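Local coordinates for protein papain-like protease (Human betacoronavirus 2c EMC/2012, PDB 4RNA) that probably cleaves the viral polyprotein as a papain-like cysteine protease of the MERS coronavirus, with a zinc-binding subdomain and an N-terminal ubiquitin-like domain, at residues A[6-12]-A[52-58]; A[23-29]-A[42-48]; A[57-62]-A[82-86]; A[102-106]-A[120-124]. All coordinates share one frame; numbering follows the deposited sequence. Where two conformers were deposited one is given.

Contact 1: residues A[6-12]-A[52-58]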
# COMPACT_ATOMS: atom_id res chain seq x y z
N ILE A 6 -6.19 -38.56 -3.45
CA ILE A 6 -5.41 -38.22 -2.26
C ILE A 6 -6.15 -37.32 -1.28
O ILE A 6 -7.12 -36.65 -1.64
CB ILE A 6 -4.04 -37.62 -2.61
CG1 ILE A 6 -4.20 -36.22 -3.23
CG2 ILE A 6 -3.26 -38.58 -3.48
CD1 ILE A 6 -2.89 -35.50 -3.39
N GLU A 7 -5.67 -37.31 -0.04
CA GLU A 7 -6.14 -36.38 0.99
C GLU A 7 -4.99 -35.42 1.28
O GLU A 7 -3.80 -35.83 1.37
CB GLU A 7 -6.56 -37.13 2.24
CG GLU A 7 -7.97 -37.68 2.14
CD GLU A 7 -8.59 -38.07 3.49
OE1 GLU A 7 -7.83 -38.24 4.47
OE2 GLU A 7 -9.85 -38.22 3.60
N VAL A 8 -5.32 -34.12 1.35
CA VAL A 8 -4.31 -33.10 1.69
C VAL A 8 -4.91 -32.27 2.79
O VAL A 8 -6.14 -32.18 2.89
CB VAL A 8 -3.99 -32.16 0.52
CG1 VAL A 8 -3.15 -32.87 -0.54
CG2 VAL A 8 -5.27 -31.56 -0.06
N LEU A 9 -4.04 -31.61 3.56
CA LEU A 9 -4.51 -30.71 4.62
C LEU A 9 -4.26 -29.29 4.09
O LEU A 9 -3.14 -28.92 3.68
CB LEU A 9 -3.72 -30.92 5.93
CG LEU A 9 -3.93 -32.29 6.65
CD1 LEU A 9 -3.00 -32.42 7.86
CD2 LEU A 9 -5.35 -32.53 7.07
N VAL A 10 -5.31 -28.53 4.06
CA VAL A 10 -5.26 -27.20 3.51
C VAL A 10 -5.29 -26.16 4.61
O VAL A 10 -6.20 -26.17 5.49
CB VAL A 10 -6.40 -27.05 2.46
CG1 VAL A 10 -6.43 -25.63 1.93
CG2 VAL A 10 -6.07 -28.01 1.25
N THR A 11 -4.39 -25.18 4.56
CA THR A 11 -4.43 -24.13 5.60
C THR A 11 -4.12 -22.76 4.97
O THR A 11 -3.48 -22.66 3.92
CB THR A 11 -3.41 -24.49 6.75
OG1 THR A 11 -3.43 -23.54 7.80
CG2 THR A 11 -1.91 -24.41 6.15
N VAL A 12 -4.57 -21.71 5.61
CA VAL A 12 -4.07 -20.34 5.34
C VAL A 12 -3.23 -19.76 6.48
O VAL A 12 -2.62 -18.67 6.36
CB VAL A 12 -5.19 -19.34 4.99
CG1 VAL A 12 -6.06 -19.83 3.86
CG2 VAL A 12 -6.06 -18.97 6.23
N ASN A 52 0.14 -37.04 -0.83
CA ASN A 52 -0.96 -37.53 0.06
C ASN A 52 -0.63 -37.34 1.54
O ASN A 52 0.50 -37.57 1.98
CB ASN A 52 -1.25 -39.00 -0.24
CG ASN A 52 -2.36 -39.57 0.62
OD1 ASN A 52 -3.53 -39.18 0.51
ND2 ASN A 52 -2.00 -40.56 1.45
N GLY A 53 -1.58 -36.86 2.34
CA GLY A 53 -1.27 -36.55 3.72
C GLY A 53 -0.47 -35.29 4.02
O GLY A 53 -0.32 -34.94 5.19
N HIS A 54 0.04 -34.60 3.00
CA HIS A 54 0.77 -33.32 3.18
C HIS A 54 -0.13 -32.11 3.35
O HIS A 54 -1.34 -32.14 3.00
CB HIS A 54 1.73 -33.08 2.03
CG HIS A 54 2.97 -33.91 2.10
ND1 HIS A 54 4.13 -33.45 2.63
CD2 HIS A 54 3.20 -35.23 1.73
CE1 HIS A 54 5.07 -34.41 2.56
NE2 HIS A 54 4.50 -35.51 2.02
N SER A 55 0.47 -31.05 3.90
CA SER A 55 -0.16 -29.74 4.13
C SER A 55 0.02 -28.79 2.95
O SER A 55 1.13 -28.64 2.49
CB SER A 55 0.46 -29.06 5.35
OG SER A 55 -0.24 -29.53 6.47
N LEU A 56 -1.06 -28.14 2.51
CA LEU A 56 -0.97 -27.15 1.43
C LEU A 56 -1.38 -25.78 1.89
O LEU A 56 -2.35 -25.63 2.68
CB LEU A 56 -1.83 -27.54 0.22
CG LEU A 56 -1.46 -28.80 -0.54
CD1 LEU A 56 -2.54 -28.96 -1.63
CD2 LEU A 56 -0.02 -28.72 -1.15
N TYR A 57 -0.66 -24.78 1.38
CA TYR A 57 -0.98 -23.39 1.72
C TYR A 57 -1.90 -22.79 0.68
O TYR A 57 -1.53 -22.60 -0.41
CB TYR A 57 0.30 -22.56 1.89
CG TYR A 57 0.71 -22.65 3.29
CD1 TYR A 57 1.50 -23.71 3.73
CD2 TYR A 57 0.21 -21.72 4.22
CE1 TYR A 57 1.82 -23.82 5.09
CE2 TYR A 57 0.56 -21.80 5.56
CZ TYR A 57 1.33 -22.86 5.98
OH TYR A 57 1.64 -22.90 7.32
N LEU A 58 -3.15 -22.54 1.00
CA LEU A 58 -4.10 -22.03 -0.02
C LEU A 58 -4.02 -20.48 -0.11
O LEU A 58 -3.92 -19.80 0.93
CB LEU A 58 -5.55 -22.43 0.34
CG LEU A 58 -6.66 -22.04 -0.67
CD1 LEU A 58 -6.52 -22.69 -2.10
CD2 LEU A 58 -7.98 -22.47 -0.06
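The carbonyl oxygen of E7 is held from the adjacent segment 52-58 by G53, with G53 N 2.6 Å from E7 O, while the CA of N52 makes a longer C-H...O approach to the same atom. N52 also answers the amide of E7: N52 OD1 lies 2.9 Å from E7 N, in an almost straight bond in the carbonyl plane of the side-chain amide. With CG anti to its own backbone N (chi1 -180°), N52 can reach across, and its side chain supplies an acceptor to strand 5-11 before the regular ladder begins. G53, with phi near 75°, turns the chain into that ladder. There L9 N donates to H54 O and L56 N to L9 O, then T11 N meets L56 O at 2.8 Å and L58 N meets T11 O at 2.9 Å. These parallel strands lie between 18-23 and 35-37, the central pair of the beta-grasp fold expected of a ubiquitin-like domain. On one face V10 CG1 packs 3.7 Å from L58 CB, and E66 of helix 64-74 touches both residues. V8 CG2 adds a looser contact with L56 CD1. On the opposite face T11 CG2 sits over one face of the Y57 ring, offset toward its rim, 3.7 Å from the centroid and 16° off the normal. T11 OG1 instead bonds to D13, G14 and N16 in the following turn.

Contact 2: residues A[23-29]-A[42-48]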
# COMPACT_ATOMS: atom_id res chain seq x y z
N ASN A 23 -8.28 -35.63 -6.91
CA ASN A 23 -7.94 -36.71 -7.89
C ASN A 23 -6.68 -36.34 -8.56
O ASN A 23 -6.21 -35.21 -8.38
CB ASN A 23 -9.01 -36.90 -8.97
CG ASN A 23 -9.21 -35.67 -9.86
OD1 ASN A 23 -8.31 -35.22 -10.57
ND2 ASN A 23 -10.38 -35.16 -9.84
N ASN A 24 -6.16 -37.26 -9.35
CA ASN A 24 -4.96 -36.97 -10.13
C ASN A 24 -5.29 -36.70 -11.60
O ASN A 24 -4.43 -36.88 -12.45
CB ASN A 24 -3.87 -38.04 -9.94
CG ASN A 24 -4.19 -39.37 -10.62
OD1 ASN A 24 -5.33 -39.63 -11.01
ND2 ASN A 24 -3.17 -40.24 -10.76
N LYS A 25 -6.52 -36.29 -11.88
CA LYS A 25 -6.95 -35.92 -13.25
C LYS A 25 -6.68 -34.41 -13.49
O LYS A 25 -5.85 -34.04 -14.33
CB LYS A 25 -8.45 -36.22 -13.52
CG LYS A 25 -9.05 -37.50 -12.95
CD LYS A 25 -10.41 -37.88 -13.56
CE LYS A 25 -11.38 -38.55 -12.58
NZ LYS A 25 -10.78 -39.22 -11.38
N ASN A 26 -7.37 -33.55 -12.74
CA ASN A 26 -7.31 -32.09 -12.90
C ASN A 26 -6.16 -31.44 -12.12
O ASN A 26 -5.58 -32.03 -11.20
CB ASN A 26 -8.61 -31.48 -12.42
CG ASN A 26 -9.82 -32.06 -13.10
OD1 ASN A 26 -10.67 -31.31 -13.59
ND2 ASN A 26 -9.93 -33.38 -13.11
N THR A 27 -5.85 -30.19 -12.44
CA THR A 27 -4.87 -29.43 -11.63
C THR A 27 -5.40 -29.08 -10.25
O THR A 27 -6.63 -29.07 -10.01
CB THR A 27 -4.56 -28.09 -12.28
OG1 THR A 27 -5.80 -27.42 -12.49
CG2 THR A 27 -3.78 -28.33 -13.57
N TYR A 28 -4.45 -28.73 -9.37
CA TYR A 28 -4.81 -28.12 -8.07
C TYR A 28 -5.70 -26.90 -8.25
O TYR A 28 -6.76 -26.74 -7.61
CB TYR A 28 -3.53 -27.70 -7.39
CG TYR A 28 -2.86 -28.81 -6.66
CD1 TYR A 28 -3.37 -29.26 -5.44
CD2 TYR A 28 -1.68 -29.41 -7.16
CE1 TYR A 28 -2.74 -30.27 -4.72
CE2 TYR A 28 -1.05 -30.43 -6.45
CZ TYR A 28 -1.60 -30.85 -5.25
OH TYR A 28 -1.04 -31.87 -4.52
N ARG A 29 -5.29 -26.04 -9.19
CA ARG A 29 -6.10 -24.86 -9.50
C ARG A 29 -7.56 -25.20 -9.82
O ARG A 29 -8.49 -24.65 -9.18
CB ARG A 29 -5.49 -24.05 -10.64
CG ARG A 29 -6.35 -22.80 -10.92
CD ARG A 29 -6.13 -22.15 -12.28
NE ARG A 29 -4.73 -21.87 -12.52
CZ ARG A 29 -4.20 -20.66 -12.45
NH1 ARG A 29 -4.97 -19.59 -12.15
NH2 ARG A 29 -2.91 -20.50 -12.75
N ILE A 42 2.23 -24.41 -6.86
CA ILE A 42 2.00 -25.66 -7.61
C ILE A 42 0.62 -25.76 -8.26
O ILE A 42 0.19 -26.84 -8.68
CB ILE A 42 2.37 -26.89 -6.73
CG1 ILE A 42 1.47 -26.94 -5.48
CG2 ILE A 42 3.82 -26.78 -6.27
CD1 ILE A 42 1.37 -28.30 -4.78
N SER A 43 -0.10 -24.62 -8.35
CA SER A 43 -1.51 -24.58 -8.80
C SER A 43 -1.74 -25.31 -10.12
O SER A 43 -2.75 -25.94 -10.30
CB SER A 43 -2.04 -23.14 -9.00
OG SER A 43 -1.82 -22.34 -7.83
N ASP A 44 -0.80 -25.16 -11.03
CA ASP A 44 -0.96 -25.66 -12.39
C ASP A 44 -0.30 -27.02 -12.62
O ASP A 44 -0.06 -27.41 -13.77
CB ASP A 44 -0.49 -24.59 -13.40
CG ASP A 44 -1.49 -23.44 -13.52
OD1 ASP A 44 -2.74 -23.65 -13.51
OD2 ASP A 44 -1.01 -22.31 -13.61
N THR A 45 -0.02 -27.72 -11.52
CA THR A 45 0.42 -29.11 -11.54
C THR A 45 -0.73 -30.01 -11.17
O THR A 45 -1.79 -29.57 -10.65
CB THR A 45 1.65 -29.35 -10.64
OG1 THR A 45 1.26 -29.30 -9.26
CG2 THR A 45 2.74 -28.30 -10.92
N ILE A 46 -0.56 -31.30 -11.50
CA ILE A 46 -1.60 -32.30 -11.18
C ILE A 46 -1.22 -32.98 -9.87
O ILE A 46 -0.07 -33.44 -9.70
CB ILE A 46 -1.71 -33.41 -12.28
CG1 ILE A 46 -1.92 -32.81 -13.69
CG2 ILE A 46 -2.83 -34.39 -11.92
CD1 ILE A 46 -3.30 -32.24 -13.90
N PRO A 47 -2.18 -33.09 -8.94
CA PRO A 47 -1.80 -33.74 -7.65
C PRO A 47 -1.29 -35.17 -7.82
O PRO A 47 -1.79 -35.95 -8.68
CB PRO A 47 -3.13 -33.78 -6.87
CG PRO A 47 -3.98 -32.74 -7.52
CD PRO A 47 -3.60 -32.77 -8.99
N ASP A 48 -0.35 -35.51 -6.96
CA ASP A 48 0.47 -36.71 -7.06
C ASP A 48 0.32 -37.58 -5.78
O ASP A 48 0.11 -37.03 -4.68
CB ASP A 48 1.91 -36.24 -7.23
CG ASP A 48 2.84 -37.34 -7.52
OD1 ASP A 48 3.04 -37.62 -8.72
OD2 ASP A 48 3.39 -37.93 -6.56
O HOH W 1 -5.20 -25.27 -14.20
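The ring of Y28 is sandwiched between two aliphatic groups: P47 CG stands over its centre, 3.7 Å from the centroid and 8° off the normal, and I42 CD1 lies over the other face, 4.1 Å from the centroid. T45 OG1 meets the same ring at its edge, in plane, while the phenol oxygen continues to Q51. That hydroxyl of T45 is itself held, T45 OG1 donating to I42 O at 2.7 Å within a type I turn. T27 is the N-cap of helix 28-31; its side chain caps a backbone N of the first turn, and OG1 also bonds to S30 OG. The next two amides are taken up by the 42-48 loop of this ubiquitin-like domain: Y28 N meets T45 O at 3.1 Å and R29 N meets S43 O at 2.8 Å. Further out, R29 forms a side-on salt bridge with D44, the two planes only 19° apart. R29 NE lies 2.8 Å from D44 OD1, R29 NH2 bonds to D44 OD2, and both oxygens are met on their syn sides, somewhat out of the carboxylate plane. One water bridges T27 OG1 and D44 OD1. R29 NH1 bonds to the carbonyl of T251 of the second subunit.

Contact 3: residues A[57-62]-A[82-86]. With PO4 (phosphate ion), chain F.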
# COMPACT_ATOMS: atom_id res chain seq x y z
N TYR A 57 -0.66 -24.78 1.38
CA TYR A 57 -0.98 -23.39 1.72
C TYR A 57 -1.90 -22.79 0.68
O TYR A 57 -1.53 -22.60 -0.41
CB TYR A 57 0.30 -22.56 1.89
CG TYR A 57 0.71 -22.65 3.29
CD1 TYR A 57 1.50 -23.71 3.73
CD2 TYR A 57 0.21 -21.72 4.22
CE1 TYR A 57 1.82 -23.82 5.09
CE2 TYR A 57 0.56 -21.80 5.56
CZ TYR A 57 1.33 -22.86 5.98
OH TYR A 57 1.64 -22.90 7.32
N LEU A 58 -3.15 -22.54 1.00
CA LEU A 58 -4.10 -22.03 -0.02
C LEU A 58 -4.02 -20.48 -0.11
O LEU A 58 -3.92 -19.80 0.93
CB LEU A 58 -5.55 -22.43 0.34
CG LEU A 58 -6.66 -22.04 -0.67
CD1 LEU A 58 -6.52 -22.69 -2.10
CD2 LEU A 58 -7.98 -22.47 -0.06
N ALA A 59 -4.03 -19.90 -1.32
CA ALA A 59 -3.87 -18.41 -1.47
C ALA A 59 -5.21 -17.77 -1.93
O ALA A 59 -5.34 -16.56 -1.85
CB ALA A 59 -2.73 -18.03 -2.43
N ASP A 60 -6.20 -18.54 -2.40
CA ASP A 60 -7.48 -17.92 -2.89
C ASP A 60 -8.50 -18.98 -2.94
O ASP A 60 -8.20 -20.12 -2.64
CB ASP A 60 -7.36 -17.13 -4.24
CG ASP A 60 -6.89 -18.01 -5.45
OD1 ASP A 60 -7.13 -19.26 -5.44
OD2 ASP A 60 -6.29 -17.44 -6.42
N ASN A 61 -9.76 -18.60 -3.16
CA ASN A 61 -10.86 -19.54 -2.97
C ASN A 61 -11.15 -20.06 -1.60
O ASN A 61 -11.47 -21.23 -1.50
CB ASN A 61 -10.64 -20.78 -3.80
CG ASN A 61 -11.10 -20.57 -5.13
OD1 ASN A 61 -10.29 -20.65 -6.06
ND2 ASN A 61 -12.36 -20.15 -5.27
N LEU A 62 -11.17 -19.19 -0.57
CA LEU A 62 -11.04 -19.66 0.76
C LEU A 62 -12.51 -19.81 1.17
O LEU A 62 -13.37 -19.07 0.65
CB LEU A 62 -10.39 -18.57 1.66
CG LEU A 62 -9.04 -17.87 1.43
CD1 LEU A 62 -8.57 -17.15 2.71
CD2 LEU A 62 -7.91 -18.67 0.76
N LEU A 82 -2.21 -13.01 0.24
CA LEU A 82 -1.51 -14.31 0.47
C LEU A 82 -0.59 -14.63 -0.66
O LEU A 82 0.55 -15.09 -0.37
CB LEU A 82 -2.42 -15.50 0.61
CG LEU A 82 -3.17 -15.47 1.95
CD1 LEU A 82 -4.37 -16.46 2.15
CD2 LEU A 82 -2.17 -15.52 3.13
N HIS A 83 -1.09 -14.48 -1.88
CA HIS A 83 -0.16 -14.81 -3.02
C HIS A 83 1.08 -14.00 -2.89
O HIS A 83 2.24 -14.46 -3.25
CB HIS A 83 -0.78 -14.60 -4.40
CG HIS A 83 0.15 -15.10 -5.54
ND1 HIS A 83 1.02 -14.29 -6.18
CD2 HIS A 83 0.35 -16.39 -6.06
CE1 HIS A 83 1.75 -15.01 -7.09
NE2 HIS A 83 1.34 -16.30 -7.01
N ARG A 84 0.92 -12.72 -2.64
CA ARG A 84 2.14 -11.85 -2.55
C ARG A 84 3.09 -12.19 -1.38
O ARG A 84 4.27 -12.32 -1.56
CB ARG A 84 1.79 -10.35 -2.56
CG ARG A 84 1.15 -9.89 -3.90
CD ARG A 84 0.76 -8.39 -3.91
NE ARG A 84 -0.21 -8.02 -2.82
CZ ARG A 84 0.11 -7.37 -1.71
NH1 ARG A 84 1.38 -7.06 -1.41
NH2 ARG A 84 -0.86 -7.13 -0.80
N PHE A 85 2.54 -12.43 -0.21
CA PHE A 85 3.32 -12.84 0.94
C PHE A 85 4.05 -14.18 0.70
O PHE A 85 5.26 -14.28 0.96
CB PHE A 85 2.38 -12.90 2.22
CG PHE A 85 3.07 -13.53 3.39
CD1 PHE A 85 4.31 -13.03 3.82
CD2 PHE A 85 2.48 -14.59 4.09
CE1 PHE A 85 4.96 -13.61 4.89
CE2 PHE A 85 3.12 -15.18 5.19
CZ PHE A 85 4.36 -14.67 5.59
N TYR A 86 3.36 -15.15 0.06
CA TYR A 86 3.97 -16.43 -0.03
C TYR A 86 5.07 -16.28 -1.05
O TYR A 86 6.11 -16.82 -0.77
CB TYR A 86 3.05 -17.56 -0.55
CG TYR A 86 1.86 -17.94 0.38
CD1 TYR A 86 1.93 -17.74 1.76
CD2 TYR A 86 0.74 -18.56 -0.15
CE1 TYR A 86 0.85 -18.08 2.59
CE2 TYR A 86 -0.35 -18.92 0.68
CZ TYR A 86 -0.26 -18.67 2.04
OH TYR A 86 -1.39 -19.02 2.80
P PO4 F . -11.51 -15.56 -1.80
O1 PO4 F . -12.94 -15.99 -2.06
O2 PO4 F . -11.39 -15.02 -0.39
O3 PO4 F . -10.54 -16.71 -1.86
O4 PO4 F . -11.16 -14.51 -2.84
O HOH W 2 -3.92 -14.07 -2.20
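Y86, A59 and L82 carry this contact, in which the first turns of helix 81-92 lie against the chain leaving strand 55-58. Y86 has the largest buried area of the three. Its hydroxyl makes a rather long hydrogen bond, Y86 OH to L58 O at 3.2 Å, and approaches from above the carbonyl plane, 47° out of it, not on a lone pair. Y86 OH also lies at the edge of the Y57 ring, in plane, 3.4 Å from Y57 CD2. The two rings form an offset edge-to-face pair, with the edge of Y57 turned to the face of Y86, centroids 5.6 Å apart and planes at 79°. F36 meets the Y86 ring as well, edge to face.

A59 fills the angle between the ring and the helix: A59 CB lies 4.0 Å from Y86 CE2 and equally far from L82 CB. With CG beside its backbone N (chi1 -72°), L82 places CD1 3.6 Å from L58 O, and the same methyl also touches L62 CD1. Polar backbone atoms are joined by a water, which donates to A59 O and accepts from H83 N, an amide in the first turn of the helix. A phosphate, probably from the crystallisation liquor and doubtful in its exact placement, lies by the amide of L62. D60 and N61 pack on G213 of the second subunit. The chain leaving strand 55-58, seated on a helix, is consistent with the junction where the ubiquitin-like domain of a coronavirus papain-like protease probably meets its thumb.

Contact 4: residues A[102-106]-A[120-124]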
# COMPACT_ATOMS: atom_id res chain seq x y z
N LYS A 102 27.10 -7.29 17.24
CA LYS A 102 25.72 -7.54 17.72
C LYS A 102 24.66 -6.65 17.01
O LYS A 102 23.49 -6.69 17.33
CB LYS A 102 25.61 -7.54 19.23
CG LYS A 102 26.40 -8.69 19.86
CD LYS A 102 25.89 -9.07 21.25
CE LYS A 102 26.82 -10.07 21.94
NZ LYS A 102 27.00 -11.31 21.11
N VAL A 103 25.06 -5.90 16.01
CA VAL A 103 24.06 -5.12 15.33
C VAL A 103 23.74 -5.83 14.02
O VAL A 103 24.66 -6.00 13.21
CB VAL A 103 24.57 -3.66 15.09
CG1 VAL A 103 23.66 -2.93 14.10
CG2 VAL A 103 24.72 -2.90 16.45
N ARG A 104 22.45 -6.16 13.81
CA ARG A 104 21.90 -6.84 12.60
C ARG A 104 21.64 -5.88 11.46
O ARG A 104 20.91 -4.88 11.62
CB ARG A 104 20.54 -7.51 12.87
CG ARG A 104 20.53 -8.76 13.72
CD ARG A 104 19.14 -9.40 13.78
NE ARG A 104 18.10 -8.49 14.27
CZ ARG A 104 17.95 -8.11 15.53
NH1 ARG A 104 18.77 -8.55 16.48
NH2 ARG A 104 16.97 -7.29 15.84
N SER A 105 22.19 -6.18 10.29
CA SER A 105 21.95 -5.36 9.11
C SER A 105 21.66 -6.30 7.90
O SER A 105 22.19 -7.40 7.83
CB SER A 105 23.23 -4.60 8.81
OG SER A 105 23.00 -3.61 7.86
N LEU A 106 20.88 -5.82 6.95
CA LEU A 106 20.44 -6.59 5.78
C LEU A 106 21.43 -6.31 4.64
O LEU A 106 21.66 -5.17 4.31
CB LEU A 106 19.06 -6.08 5.38
CG LEU A 106 18.52 -6.70 4.09
CD1 LEU A 106 18.50 -8.20 4.20
CD2 LEU A 106 17.16 -6.08 3.71
N MET A 120 16.51 -1.76 10.73
CA MET A 120 17.47 -1.23 11.75
C MET A 120 16.89 -0.13 12.58
O MET A 120 17.30 -0.02 13.71
CB MET A 120 18.73 -0.70 11.05
CG MET A 120 19.45 -1.87 10.44
SD MET A 120 21.14 -1.46 9.91
CE MET A 120 21.89 -1.35 11.52
N THR A 121 15.92 0.64 12.04
CA THR A 121 15.27 1.68 12.81
C THR A 121 14.26 1.00 13.75
O THR A 121 14.23 1.32 14.99
CB THR A 121 14.54 2.70 11.92
OG1 THR A 121 15.45 3.39 11.10
CG2 THR A 121 13.78 3.78 12.79
N LEU A 122 13.47 0.05 13.22
CA LEU A 122 12.44 -0.62 14.11
C LEU A 122 13.13 -1.39 15.22
O LEU A 122 12.63 -1.54 16.30
CB LEU A 122 11.57 -1.66 13.31
CG LEU A 122 10.61 -1.09 12.25
CD1 LEU A 122 10.11 -2.27 11.40
CD2 LEU A 122 9.47 -0.35 13.00
N ASP A 123 14.30 -1.94 14.94
CA ASP A 123 15.07 -2.64 15.97
C ASP A 123 15.47 -1.79 17.21
O ASP A 123 15.82 -2.37 18.25
CB ASP A 123 16.34 -3.28 15.36
CG ASP A 123 16.05 -4.64 14.62
OD1 ASP A 123 14.97 -5.23 14.85
OD2 ASP A 123 16.93 -5.09 13.82
N LEU A 124 15.39 -0.45 17.13
CA LEU A 124 15.82 0.40 18.22
C LEU A 124 14.60 0.74 19.05
O LEU A 124 14.75 1.36 20.08
CB LEU A 124 16.43 1.71 17.73
CG LEU A 124 17.78 1.39 17.02
CD1 LEU A 124 18.40 2.64 16.38
CD2 LEU A 124 18.72 0.74 18.02
O HOH W 3 19.61 -3.81 13.67
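The backbones of 102-106, a loop running into the short strand 105-106, and of 120-124, which lies on helix 115-122 and the residues after it, stay well apart, with their nearest CA atoms, those of S105 and M120, separated by 6.6 Å and no direct hydrogen bond between the segments. Side chains and a water fill the distance. M120 crosses V103 at about a right angle: M120 CG is 3.5 Å from R104 O, and the bend at its last torsion (chi3 73°) carries the methyl back, so that M120 CE packs 3.5 Å from V103 CG1. Its sulfur touches S105 OG, whose main polar partner is N116.

The second half of the contact is ionic. R104 NH2 stands about 3.0 Å from both D123 OD1 and D123 OD2, with the salt bridge to OD2 and OD1 at the guanidinium edge, in plane. The guanidinium and carboxylate planes are 75° apart, a crossed pair and not the flat kind. R104 was deposited in two conformers, and this pairing may therefore hold for only part of the molecules. A water adds a second link, donating both to R104 O at 2.7 Å and to D123 OD2 at 3.0 Å. H142 bonds to D123 OD1, tethering the carboxylate, and K143 stands as a long, weak ion partner.

In a papain-like fold the central helix begins at the nucleophilic cysteine, and helix 115-122 is probably that helix; this contact lies toward its far end. Helix 133-143 flanks R104, helix 168-176 covers L122, strand 280-287 touches M120 and V103, and strand 97-98 pairs with 105-106.

Overall arrangement
Contacts 1, 2 and 3 belong to one region: contact 2 nests within the loop closed by contact 1 and touches it through L56 and Y28, and contact 3 reuses strand 55-58. Contact 4 stands apart, its centre about 36 Å from that of contact 1, and is a buried contact nearer the centre of the molecule. Chemistry follows place. Contact 1 is a backbone ladder, contact 2 an aromatic sandwich with a salt bridge beside it, and contact 3 a ring pair and a water joining strand exit to helix. Contact 4 pairs methionine packing with a salt bridge. The first three are only partly buried and approach the second subunit.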